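PDB 3MSR: phospho-furanose lactonase from Mycoplasma synoviae, which hydrolyses 1,4-lactones, including the 5-phosphates of D-xylono- and L-arabino-1,4-lactone, with the help of two zinc ions bound to the subunit. Local coordinates for residues R76-T81 with E136-G141; N94-T99 with A151-A156; M125-I130 with I179-P184; L271-G276 with F293-L298. All coordinates share one frame; numbering follows the deposited sequence.

Contact 1 (R76-T81 with E136-G141); sequences RDVLKT and EYNYNG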
loop_
_atom_site.group_PDB
_atom_site.type_symbol
_atom_site.label_atom_id
_atom_site.label_comp_id
_atom_site.label_asym_id
_atom_site.label_seq_id
_atom_site.Cartn_x
_atom_site.Cartn_y
_atom_site.Cartn_z
ATOM N N ARG A 76 -5.647 -11.273 3.219
ATOM C CA ARG A 76 -5.033 -10.972 4.506
ATOM C C ARG A 76 -5.117 -12.099 5.530
ATOM O O ARG A 76 -6.145 -12.746 5.667
ATOM C CB ARG A 76 -5.635 -9.695 5.095
ATOM C CG ARG A 76 -4.777 -9.123 6.211
ATOM C CD ARG A 76 -5.441 -7.926 6.789
ATOM N NE ARG A 76 -6.502 -8.358 7.697
ATOM C CZ ARG A 76 -7.339 -7.540 8.315
ATOM N NH1 ARG A 76 -7.244 -6.229 8.077
ATOM N NH2 ARG A 76 -8.288 -8.032 9.149
ATOM N N ASP A 77 -4.028 -12.302 6.253
ATOM C CA ASP A 77 -3.942 -13.304 7.307
ATOM C C ASP A 77 -3.186 -12.674 8.470
ATOM O O ASP A 77 -1.959 -12.590 8.448
ATOM C CB ASP A 77 -3.183 -14.531 6.788
ATOM C CG ASP A 77 -3.267 -15.730 7.740
ATOM O OD1 ASP A 77 -3.189 -15.550 8.965
ATOM O OD2 ASP A 77 -3.405 -16.867 7.252
ATOM N N VAL A 78 -3.929 -12.222 9.483
ATOM C CA VAL A 78 -3.376 -11.571 10.660
ATOM C C VAL A 78 -2.460 -12.519 11.447
ATOM O O VAL A 78 -1.340 -12.191 11.764
ATOM C CB VAL A 78 -4.515 -11.049 11.571
ATOM C CG1 VAL A 78 -3.934 -10.475 12.878
ATOM C CG2 VAL A 78 -5.288 -9.944 10.832
ATOM N N LEU A 79 -2.945 -13.727 11.706
ATOM C CA LEU A 79 -2.231 -14.653 12.548
ATOM C C LEU A 79 -0.880 -15.047 11.974
ATOM O O LEU A 79 0.140 -15.017 12.680
ATOM C CB LEU A 79 -3.084 -15.894 12.800
ATOM C CG LEU A 79 -4.340 -15.633 13.649
ATOM C CD1 LEU A 79 -5.118 -16.969 13.830
ATOM C CD2 LEU A 79 -3.913 -15.084 15.002
ATOM N N LYS A 80 -0.858 -15.437 10.717
ATOM C CA LYS A 80 0.413 -15.808 10.115
ATOM C C LYS A 80 1.364 -14.634 9.944
ATOM O O LYS A 80 2.576 -14.803 10.022
ATOM C CB LYS A 80 0.201 -16.481 8.757
ATOM C CG LYS A 80 -0.231 -17.971 8.915
ATOM C CD LYS A 80 -0.202 -18.631 7.512
ATOM C CE LYS A 80 -0.705 -20.085 7.537
ATOM N NZ LYS A 80 -2.207 -20.025 7.822
ATOM N N THR A 81 0.824 -13.457 9.659
ATOM C CA THR A 81 1.684 -12.326 9.429
ATOM C C THR A 81 2.276 -11.908 10.757
ATOM O O THR A 81 3.431 -11.424 10.821
ATOM C CB THR A 81 0.929 -11.177 8.762
ATOM O OG1 THR A 81 0.501 -11.592 7.439
ATOM C CG2 THR A 81 1.840 -9.967 8.665
ATOM N N GLU A 136 -9.238 -11.133 13.313
ATOM C CA GLU A 136 -8.554 -12.355 12.887
ATOM C C GLU A 136 -9.353 -13.156 11.867
ATOM O O GLU A 136 -8.784 -13.998 11.176
ATOM C CB GLU A 136 -8.258 -13.276 14.096
ATOM C CG GLU A 136 -7.287 -12.673 15.074
ATOM C CD GLU A 136 -7.153 -13.482 16.360
ATOM O OE1 GLU A 136 -7.871 -14.496 16.536
ATOM O OE2 GLU A 136 -6.300 -13.096 17.189
ATOM N N TYR A 137 -10.662 -12.915 11.774
ATOM C CA TYR A 137 -11.455 -13.557 10.707
ATOM C C TYR A 137 -11.549 -12.643 9.473
ATOM O O TYR A 137 -12.304 -12.926 8.543
ATOM C CB TYR A 137 -12.874 -13.941 11.187
ATOM C CG TYR A 137 -12.856 -14.869 12.392
ATOM C CD1 TYR A 137 -11.882 -15.856 12.510
ATOM C CD2 TYR A 137 -13.833 -14.790 13.386
ATOM C CE1 TYR A 137 -11.851 -16.708 13.584
ATOM C CE2 TYR A 137 -13.823 -15.663 14.463
ATOM C CZ TYR A 137 -12.833 -16.619 14.558
ATOM O OH TYR A 137 -12.784 -17.485 15.629
ATOM N N ASN A 138 -10.821 -11.528 9.503
ATOM C CA ASN A 138 -10.660 -10.689 8.319
ATOM C C ASN A 138 -11.940 -10.160 7.660
ATOM O O ASN A 138 -12.007 -10.024 6.424
ATOM C CB ASN A 138 -9.803 -11.424 7.278
ATOM C CG ASN A 138 -8.451 -11.816 7.836
ATOM O OD1 ASN A 138 -8.136 -13.001 7.974
ATOM N ND2 ASN A 138 -7.671 -10.839 8.202
ATOM N N TYR A 139 -12.934 -9.855 8.494
ATOM C CA TYR A 139 -14.176 -9.279 8.041
ATOM C C TYR A 139 -14.824 -10.136 6.929
ATOM O O TYR A 139 -15.505 -9.623 6.063
ATOM C CB TYR A 139 -13.959 -7.835 7.592
ATOM C CG TYR A 139 -13.767 -6.853 8.735
ATOM C CD1 TYR A 139 -14.081 -7.206 10.056
ATOM C CD2 TYR A 139 -13.328 -5.548 8.483
ATOM C CE1 TYR A 139 -13.936 -6.265 11.122
ATOM C CE2 TYR A 139 -13.187 -4.626 9.510
ATOM C CZ TYR A 139 -13.492 -4.980 10.824
ATOM O OH TYR A 139 -13.352 -4.041 11.809
ATOM N N ASN A 140 -14.567 -11.422 6.967
ATOM C CA ASN A 140 -15.140 -12.438 6.117
ATOM C C ASN A 140 -16.604 -12.832 6.394
ATOM O O ASN A 140 -17.114 -13.677 5.713
ATOM C CB ASN A 140 -14.275 -13.727 6.127
ATOM C CG ASN A 140 -14.368 -14.579 7.508
ATOM O OD1 ASN A 140 -15.192 -14.334 8.380
ATOM N ND2 ASN A 140 -13.454 -15.545 7.654
ATOM N N GLY A 141 -17.204 -12.267 7.428
ATOM C CA GLY A 141 -18.462 -12.801 7.933
ATOM C C GLY A 141 -18.932 -12.079 9.178
ATOM O O GLY A 141 -18.261 -11.143 9.606
HETATM O O HOH W 1 -6.016 -14.165 10.354
#

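Contact 2 (N94-T99 with A151-A156); sequences NVIMST and AGIIKA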
loop_
_atom_site.group_PDB
_atom_site.type_symbol
_atom_site.label_atom_id
_atom_site.label_comp_id
_atom_site.label_asym_id
_atom_site.label_seq_id
_atom_site.Cartn_x
_atom_site.Cartn_y
_atom_site.Cartn_z
ATOM N N ASN A 94 10.124 -4.528 11.029
ATOM C CA ASN A 94 8.788 -3.996 11.350
ATOM C C ASN A 94 7.794 -4.391 10.258
ATOM O O ASN A 94 8.140 -4.425 9.063
ATOM C CB ASN A 94 8.776 -2.474 11.414
ATOM C CG ASN A 94 9.836 -1.912 12.312
ATOM O OD1 ASN A 94 10.743 -1.190 11.846
ATOM N ND2 ASN A 94 9.718 -2.170 13.604
ATOM N N VAL A 95 6.563 -4.665 10.675
ATOM C CA VAL A 95 5.487 -4.981 9.742
ATOM C C VAL A 95 4.301 -4.082 10.005
ATOM O O VAL A 95 3.809 -3.996 11.112
ATOM C CB VAL A 95 5.024 -6.448 9.870
ATOM C CG1 VAL A 95 3.813 -6.715 8.951
ATOM C CG2 VAL A 95 6.187 -7.404 9.569
ATOM N N ILE A 96 3.851 -3.376 8.980
ATOM C CA ILE A 96 2.594 -2.646 9.067
ATOM C C ILE A 96 1.564 -3.374 8.218
ATOM O O ILE A 96 1.846 -3.752 7.053
ATOM C CB ILE A 96 2.781 -1.204 8.536
ATOM C CG1 ILE A 96 3.872 -0.473 9.372
ATOM C CG2 ILE A 96 1.440 -0.431 8.456
ATOM C CD1 ILE A 96 4.258 0.927 8.793
HETATM N N MSE A 97 0.370 -3.580 8.770
HETATM C CA MSE A 97 -0.714 -4.169 7.973
HETATM C C MSE A 97 -1.806 -3.188 7.602
HETATM O O MSE A 97 -1.871 -2.096 8.135
HETATM C CB MSE A 97 -1.316 -5.396 8.671
HETATM C CG MSE A 97 -0.305 -6.584 8.680
HETATM SE SE MSE A 97 -1.102 -8.136 9.684
HETATM C CE MSE A 97 -2.273 -8.920 8.259
ATOM N N SER A 98 -2.685 -3.604 6.703
ATOM C CA SER A 98 -3.678 -2.680 6.161
ATOM C C SER A 98 -5.152 -3.041 6.503
ATOM O O SER A 98 -5.492 -4.217 6.640
ATOM C CB SER A 98 -3.515 -2.628 4.647
ATOM O OG SER A 98 -4.460 -1.705 4.080
ATOM N N THR A 99 -6.008 -2.032 6.596
ATOM C CA THR A 99 -7.445 -2.260 6.581
ATOM C C THR A 99 -8.003 -1.839 5.217
ATOM O O THR A 99 -7.217 -1.675 4.276
ATOM C CB THR A 99 -8.149 -1.625 7.804
ATOM O OG1 THR A 99 -9.521 -2.047 7.832
ATOM C CG2 THR A 99 -8.006 -0.089 7.867
ATOM N N ALA A 151 -4.148 -2.335 12.522
ATOM C CA ALA A 151 -3.713 -1.913 11.200
ATOM C C ALA A 151 -3.034 -0.550 11.314
ATOM O O ALA A 151 -3.395 0.249 12.173
ATOM C CB ALA A 151 -4.904 -1.780 10.306
ATOM N N GLY A 152 -2.092 -0.252 10.425
ATOM C CA GLY A 152 -1.453 1.076 10.440
ATOM C C GLY A 152 -1.589 1.867 9.153
ATOM O O GLY A 152 -0.859 2.848 8.940
ATOM N N ILE A 153 -2.529 1.462 8.296
ATOM C CA ILE A 153 -2.746 2.113 6.996
ATOM C C ILE A 153 -4.087 1.586 6.408
ATOM O O ILE A 153 -4.564 0.500 6.800
ATOM C CB ILE A 153 -1.565 1.808 6.025
ATOM C CG1 ILE A 153 -1.608 2.696 4.776
ATOM C CG2 ILE A 153 -1.544 0.310 5.645
ATOM C CD1 ILE A 153 -0.305 2.657 3.943
ATOM N N ILE A 154 -4.689 2.329 5.478
ATOM C CA ILE A 154 -5.932 1.875 4.869
ATOM C C ILE A 154 -5.745 1.843 3.365
ATOM O O ILE A 154 -5.108 2.744 2.793
ATOM C CB ILE A 154 -7.177 2.762 5.233
ATOM C CG1 ILE A 154 -8.463 2.106 4.684
ATOM C CG2 ILE A 154 -7.037 4.193 4.716
ATOM C CD1 ILE A 154 -9.757 2.486 5.473
ATOM N N LYS A 155 -6.268 0.795 2.736
ATOM C CA LYS A 155 -6.133 0.643 1.314
ATOM C C LYS A 155 -7.445 0.984 0.633
ATOM O O LYS A 155 -8.518 0.849 1.231
ATOM C CB LYS A 155 -5.731 -0.795 0.978
ATOM C CG LYS A 155 -5.277 -0.957 -0.437
ATOM C CD LYS A 155 -4.942 -2.412 -0.764
ATOM C CE LYS A 155 -4.218 -2.497 -2.125
ATOM N NZ LYS A 155 -3.458 -3.779 -2.332
ATOM N N ALA A 156 -7.346 1.450 -0.616
ATOM C CA ALA A 156 -8.419 1.417 -1.623
ATOM C C ALA A 156 -7.793 1.024 -2.961
ATOM O O ALA A 156 -6.583 0.954 -3.056
ATOM C CB ALA A 156 -9.154 2.791 -1.759
#

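Contact 3 (M125-I130 with I179-P184); sequences MCVAEI and ILTGCP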
loop_
_atom_site.group_PDB
_atom_site.type_symbol
_atom_site.label_atom_id
_atom_site.label_comp_id
_atom_site.label_asym_id
_atom_site.label_seq_id
_atom_site.Cartn_x
_atom_site.Cartn_y
_atom_site.Cartn_z
HETATM N N MSE A 125 -16.061 0.105 10.979
HETATM C CA MSE A 125 -15.296 -1.151 10.977
HETATM C C MSE A 125 -13.823 -0.919 10.609
HETATM O O MSE A 125 -12.945 -1.599 11.127
HETATM C CB MSE A 125 -15.890 -2.170 10.003
HETATM C CG MSE A 125 -17.242 -2.696 10.400
HETATM SE SE MSE A 125 -17.210 -3.589 12.212
HETATM C CE MSE A 125 -16.630 -5.385 11.978
ATOM N N CYS A 126 -13.540 -0.006 9.690
ATOM C CA CYS A 126 -12.132 0.278 9.357
ATOM C C CYS A 126 -11.407 1.035 10.490
ATOM O O CYS A 126 -10.292 0.683 10.872
ATOM C CB CYS A 126 -12.007 1.022 8.035
ATOM S SG CYS A 126 -12.580 0.024 6.593
ATOM N N VAL A 127 -12.070 2.036 11.065
ATOM C CA VAL A 127 -11.533 2.707 12.251
ATOM C C VAL A 127 -11.221 1.671 13.373
ATOM O O VAL A 127 -10.171 1.707 13.990
ATOM C CB VAL A 127 -12.518 3.804 12.736
ATOM C CG1 VAL A 127 -12.179 4.287 14.188
ATOM C CG2 VAL A 127 -12.531 4.973 11.750
ATOM N N ALA A 128 -12.127 0.730 13.598
ATOM C CA ALA A 128 -11.927 -0.310 14.600
ATOM C C ALA A 128 -10.647 -1.144 14.348
ATOM O O ALA A 128 -9.955 -1.521 15.291
ATOM C CB ALA A 128 -13.206 -1.237 14.727
ATOM N N GLU A 129 -10.330 -1.448 13.091
ATOM C CA GLU A 129 -9.095 -2.210 12.831
ATOM C C GLU A 129 -7.850 -1.332 13.115
ATOM O O GLU A 129 -6.819 -1.831 13.541
ATOM C CB GLU A 129 -9.042 -2.716 11.407
ATOM C CG GLU A 129 -10.158 -3.694 11.080
ATOM C CD GLU A 129 -9.688 -4.810 10.149
ATOM O OE1 GLU A 129 -9.258 -4.511 9.008
ATOM O OE2 GLU A 129 -9.721 -5.982 10.580
ATOM N N ILE A 130 -7.954 -0.034 12.858
ATOM C CA ILE A 130 -6.853 0.894 13.091
ATOM C C ILE A 130 -6.680 1.178 14.614
ATOM O O ILE A 130 -5.590 1.364 15.080
ATOM C CB ILE A 130 -7.112 2.279 12.403
ATOM C CG1 ILE A 130 -7.179 2.189 10.877
ATOM C CG2 ILE A 130 -6.045 3.284 12.846
ATOM C CD1 ILE A 130 -5.863 1.870 10.271
ATOM N N ILE A 179 -8.995 10.579 8.025
ATOM C CA ILE A 179 -9.295 11.829 8.734
ATOM C C ILE A 179 -9.527 11.569 10.240
ATOM O O ILE A 179 -8.921 12.223 11.085
ATOM C CB ILE A 179 -10.500 12.531 8.094
ATOM C CG1 ILE A 179 -10.108 13.137 6.728
ATOM C CG2 ILE A 179 -11.073 13.607 9.016
ATOM C CD1 ILE A 179 -11.331 13.439 5.844
ATOM N N LEU A 180 -10.378 10.583 10.552
ATOM C CA LEU A 180 -10.731 10.239 11.937
ATOM C C LEU A 180 -9.568 9.673 12.795
ATOM O O LEU A 180 -9.422 10.003 13.979
ATOM C CB LEU A 180 -11.871 9.211 11.909
ATOM C CG LEU A 180 -13.181 9.769 11.357
ATOM C CD1 LEU A 180 -14.251 8.642 11.291
ATOM C CD2 LEU A 180 -13.665 10.892 12.305
ATOM N N THR A 181 -8.733 8.826 12.196
ATOM C CA THR A 181 -7.701 8.130 12.968
ATOM C C THR A 181 -6.315 8.740 12.811
ATOM O O THR A 181 -5.447 8.472 13.623
ATOM C CB THR A 181 -7.623 6.681 12.584
ATOM O OG1 THR A 181 -7.087 6.599 11.269
ATOM C CG2 THR A 181 -8.999 6.040 12.576
ATOM N N GLY A 182 -6.106 9.550 11.777
ATOM C CA GLY A 182 -4.779 10.021 11.413
ATOM C C GLY A 182 -3.976 9.049 10.553
ATOM O O GLY A 182 -2.818 9.316 10.195
ATOM N N CYS A 183 -4.570 7.917 10.165
ATOM C CA CYS A 183 -3.754 6.892 9.488
ATOM C C CYS A 183 -3.404 7.263 8.042
ATOM O O CYS A 183 -4.065 8.058 7.408
ATOM C CB CYS A 183 -4.412 5.497 9.530
ATOM S SG CYS A 183 -5.868 5.369 8.409
ATOM N N PRO A 184 -2.346 6.672 7.515
ATOM C CA PRO A 184 -2.037 6.910 6.113
ATOM C C PRO A 184 -2.914 6.096 5.171
ATOM O O PRO A 184 -3.602 5.159 5.590
ATOM C CB PRO A 184 -0.589 6.434 5.994
ATOM C CG PRO A 184 -0.384 5.494 7.119
ATOM C CD PRO A 184 -1.206 6.091 8.245
#

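Contact 4 (L271-G276 with F293-L298); sequences LSLDAG and FGLAYL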
loop_
_atom_site.group_PDB
_atom_site.type_symbol
_atom_site.label_atom_id
_atom_site.label_comp_id
_atom_site.label_asym_id
_atom_site.label_seq_id
_atom_site.Cartn_x
_atom_site.Cartn_y
_atom_site.Cartn_z
ATOM N N LEU A 271 9.359 3.170 -2.973
ATOM C CA LEU A 271 9.665 1.941 -3.702
ATOM C C LEU A 271 9.109 0.720 -2.961
ATOM O O LEU A 271 8.863 0.766 -1.757
ATOM C CB LEU A 271 11.174 1.786 -3.850
ATOM C CG LEU A 271 11.807 2.455 -5.039
ATOM C CD1 LEU A 271 13.310 2.203 -5.055
ATOM C CD2 LEU A 271 11.189 1.884 -6.320
ATOM N N SER A 272 8.932 -0.376 -3.692
ATOM C CA SER A 272 8.312 -1.582 -3.156
ATOM C C SER A 272 8.619 -2.645 -4.200
ATOM O O SER A 272 9.039 -2.293 -5.304
ATOM C CB SER A 272 6.824 -1.385 -3.073
ATOM O OG SER A 272 6.327 -1.075 -4.371
ATOM N N LEU A 273 8.470 -3.918 -3.843
ATOM C CA LEU A 273 8.588 -5.000 -4.802
ATOM C C LEU A 273 7.219 -5.499 -5.211
ATOM O O LEU A 273 7.075 -6.073 -6.302
ATOM C CB LEU A 273 9.402 -6.188 -4.245
ATOM C CG LEU A 273 10.934 -6.007 -4.204
ATOM C CD1 LEU A 273 11.350 -5.201 -5.446
ATOM C CD2 LEU A 273 11.296 -5.241 -2.925
ATOM N N ASP A 274 6.224 -5.291 -4.345
ATOM C CA ASP A 274 4.905 -5.866 -4.550
ATOM C C ASP A 274 5.019 -7.328 -5.057
ATOM O O ASP A 274 4.472 -7.703 -6.118
ATOM C CB ASP A 274 4.107 -4.998 -5.527
ATOM C CG ASP A 274 2.620 -5.449 -5.660
ATOM O OD1 ASP A 274 2.041 -6.107 -4.742
ATOM O OD2 ASP A 274 2.040 -5.157 -6.722
ATOM N N ALA A 275 5.770 -8.126 -4.317
ATOM C CA ALA A 275 5.906 -9.544 -4.580
ATOM C C ALA A 275 4.678 -10.344 -4.126
ATOM O O ALA A 275 4.730 -11.040 -3.102
ATOM C CB ALA A 275 7.125 -10.056 -3.899
ATOM N N GLY A 276 3.602 -10.243 -4.901
ATOM C CA GLY A 276 2.321 -10.809 -4.536
ATOM C C GLY A 276 1.949 -12.072 -5.331
ATOM O O GLY A 276 0.774 -12.463 -5.333
ATOM N N PHE A 293 14.025 -14.364 -8.262
ATOM C CA PHE A 293 14.409 -13.213 -7.462
ATOM C C PHE A 293 13.320 -12.847 -6.461
ATOM O O PHE A 293 12.153 -13.142 -6.668
ATOM C CB PHE A 293 14.703 -12.034 -8.395
ATOM C CG PHE A 293 15.957 -12.246 -9.194
ATOM C CD1 PHE A 293 17.142 -12.508 -8.548
ATOM C CD2 PHE A 293 15.938 -12.247 -10.583
ATOM C CE1 PHE A 293 18.339 -12.733 -9.295
ATOM C CE2 PHE A 293 17.096 -12.478 -11.323
ATOM C CZ PHE A 293 18.292 -12.731 -10.678
ATOM N N GLY A 294 13.705 -12.209 -5.376
ATOM C CA GLY A 294 12.752 -11.691 -4.418
ATOM C C GLY A 294 13.257 -10.362 -3.872
ATOM O O GLY A 294 13.692 -9.498 -4.611
ATOM N N LEU A 295 13.182 -10.195 -2.570
ATOM C CA LEU A 295 13.368 -8.872 -1.973
ATOM C C LEU A 295 14.826 -8.391 -2.083
ATOM O O LEU A 295 15.082 -7.201 -2.252
ATOM C CB LEU A 295 12.908 -8.893 -0.516
ATOM C CG LEU A 295 11.416 -8.651 -0.243
ATOM C CD1 LEU A 295 10.460 -9.189 -1.326
ATOM C CD2 LEU A 295 11.101 -9.251 1.139
ATOM N N ALA A 296 15.768 -9.318 -2.031
ATOM C CA ALA A 296 17.173 -8.953 -2.102
ATOM C C ALA A 296 17.498 -8.192 -3.386
ATOM O O ALA A 296 18.384 -7.338 -3.436
ATOM C CB ALA A 296 18.039 -10.199 -1.947
ATOM N N TYR A 297 16.736 -8.486 -4.421
ATOM C CA TYR A 297 16.968 -7.932 -5.744
ATOM C C TYR A 297 16.875 -6.427 -5.747
ATOM O O TYR A 297 17.541 -5.769 -6.536
ATOM C CB TYR A 297 15.885 -8.480 -6.667
ATOM C CG TYR A 297 15.986 -8.078 -8.133
ATOM C CD1 TYR A 297 15.387 -6.923 -8.597
ATOM C CD2 TYR A 297 16.651 -8.898 -9.057
ATOM C CE1 TYR A 297 15.469 -6.578 -9.964
ATOM C CE2 TYR A 297 16.719 -8.568 -10.398
ATOM C CZ TYR A 297 16.125 -7.417 -10.835
ATOM O OH TYR A 297 16.202 -7.079 -12.130
ATOM N N LEU A 298 16.007 -5.867 -4.907
ATOM C CA LEU A 298 15.961 -4.400 -4.777
ATOM C C LEU A 298 17.371 -3.805 -4.549
ATOM O O LEU A 298 17.785 -2.812 -5.205
ATOM C CB LEU A 298 15.035 -3.997 -3.645
ATOM C CG LEU A 298 15.000 -2.495 -3.378
ATOM C CD1 LEU A 298 14.368 -1.753 -4.563
ATOM C CD2 LEU A 298 14.182 -2.198 -2.109
#

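Contact 1 (R76-T81 with E136-G141)
The guanidinium group of Arg76 is met edge-on by the carboxamide of Asn138. One end of the amide lies near the guanidinium plane, on the side of NE and NH2; which amide atom is N and which is O is doubtful here, since the group has probably been built turned over. The planes of the two flat groups stand 63° apart. Arg76 reaches the amide through an extended start, with CG anti to the backbone N (chi1 -164°), and a single bend at chi3 (79°) that swings NE and NH2 to it. Its other terminal nitrogen, NH1, forms a salt bridge with Glu129 and a hydrogen bond with Ser98 O, and these two partners fix the group. Val78 runs past Asn138 in the opposite direction, its CG2 packing against the end of the amide. Farther along, Leu79 and Glu136 cross at about a right angle, and CD2 of Leu79 comes within 3.8 Å of OE2 of Glu136, whose carboxylate is paired through OE1 with Lys145. Between the backbones sits a water 2.9 Å from Glu136 O, with a weak bond from Val78 N at 3.0 Å. Asp77 is the N-cap of helix 78-88, its OD1 accepting from Lys80 N at 2.9 Å, while Asp77 O takes Thr81 N and Thr81 OG1 on opposite faces of its plane. The capping bond of Asp77 and the type I' turn from Tyr137 to Asn140 define the two partners: the start of helix 78-88, after strand 63-68, set against a turn in the long connection between helix 119-131 and strand 153-157 of the phosphotriesterase-family TIM barrel.

Contact 2 (N94-T99 with A151-A156)
Thr99 O accepts two hydrogen bonds, one from Lys155 N across the contact and one from the neighbouring Ser98 OG. The hydroxyl comes in the carbonyl plane on a lone pair, at 2.8 Å from Ser98 OG to Thr99 O; Lys155 N approaches from above that plane, 43° out of it, at 3.1 Å from Thr99 O. Ser98 can do this because its OG is anti to the backbone N (chi1 -179°), beside the carbonyl carbon. The parallel pairing continues through Thr99 N to Ile153 O, 2.9 Å and nearly straight at 166°, and Gly152 N to Met97 O, also 2.9 Å. Side chains fill in around these bonds: CG2 of Thr99 lies 3.9 Å from CG1 of Ile154, and CG2 of Ile96 rests 3.8 Å from CA of Gly152. On the other branch of Thr99, OG1 is bonded to Glu129. Lys155, extended along its whole length, carries NZ, the carbamate nitrogen, away from this strand pair to a bond with Met69 O. Because Lys155 is the carboxylated lysine whose carbamate binds both zinc ions, the backbone bond to Thr99 O probably helps fix the root of a metal ligand, and the chemistry implies a metal centre built directly on the barrel strands.

Contact 3 (M125-I130 with I179-P184)
Ile130 turns its two branches to different partners: with chi1 at -64°, CG2 lies anti to the backbone N and meets Thr181, while CG1, beside that N, bends at chi2 (-69°) to send CD1 to Cys183. CG2 of Ile130 stands 3.8 Å from CB of Thr181, the two side chains crossing at about a right angle, and CD1 of Ile130 lies 4.0 Å from SG of Cys183. In Thr181, chi1 of 70° separates the jobs of its branches. OG1 falls between the backbone N and the carbonyl carbon, where it accepts from Cys183 N at 3.0 Å in an ST turn and bonds to Thr177 O; CG2 is thereby turned to Val127. The two residues slide past each other in opposite directions, CG2 of Thr181 being 3.8 Å from CG2 of Val127. That same valine methyl touches CD1 of Leu180 at 4.1 Å, these side chains also meeting at about a right angle. The contact is thus an apolar patch of branched side chains, with the threonine hydroxyl satisfied by backbone groups of its own helix end, where Gly182 leaves the helix with positive phi. It joins helix 119-131 to the C-terminal end of helix 165-181; inward from it, Cys126 and Cys183 both touch Ile154 of barrel strand 153-157.

Contact 4 (L271-G276 with F293-L298)
Leu273 is the bump at the centre of this contact, and the hollow that takes it lies between Leu295 and Leu298, three residues apart, where the chain leads into helix 296-309. Its CD2 lies 4.0 Å from CB of Leu298 and 4.3 Å from CA of Leu295, so one methyl is lodged against both. The fit is reciprocal: CD1 of Leu295 projects between two residues of the 271-276 segment, 4.3 Å from CG of Leu273 and likewise 4.3 Å from CB of Ala275. At the other end, Leu298 has CG anti to its backbone N (chi1 176°), which stretches the side chain toward Leu271; their CD1 atoms approach to 4.1 Å, Leu271 and Leu298 crossing obliquely. All distances sit at or above 4 Å, which is ordinary van der Waals packing, and nothing polar is shared between the segments. The evidence for two faces is in the alternation: Leu271, Leu273 and Ala275 direct CB toward the 293-298 segment, whereas Ser272 and Asp274 direct theirs away from it. Asp274 is a ligand of the first zinc ion and its OD2 is hydrogen-bonded to His216, while Ala275 N is bonded to Asp27. Such a segment, leaving the C-terminal end of the eighth strand with a metal-binding aspartate inward and leucines outward against a helix, is the pattern of the binuclear amidohydrolase barrel in the phosphotriesterase family.

How the contacts relate
From the N terminus, contact 1 opens at 76-81, contact 2 at 94-99 and contact 3 at 125-130; they close in turn at 136-141, 151-156 and 179-184, so each pair among the three crosses and none nests. Contact 1 closes a loop of 54 residues, joining the start of helix 78-88 to the connection before strand 153-157; contact 2 joins the third and fourth barrel strands, and contact 3 ties helix 119-131 to the end of helix 165-181 and the turn that follows. Glu129 links all three, reaching Arg76 and Thr99. Contact 4 follows in series, closing a short loop of 16 residues beyond the last strand. It lies across the chain's centre from contact 3, their centres about 28 Å apart.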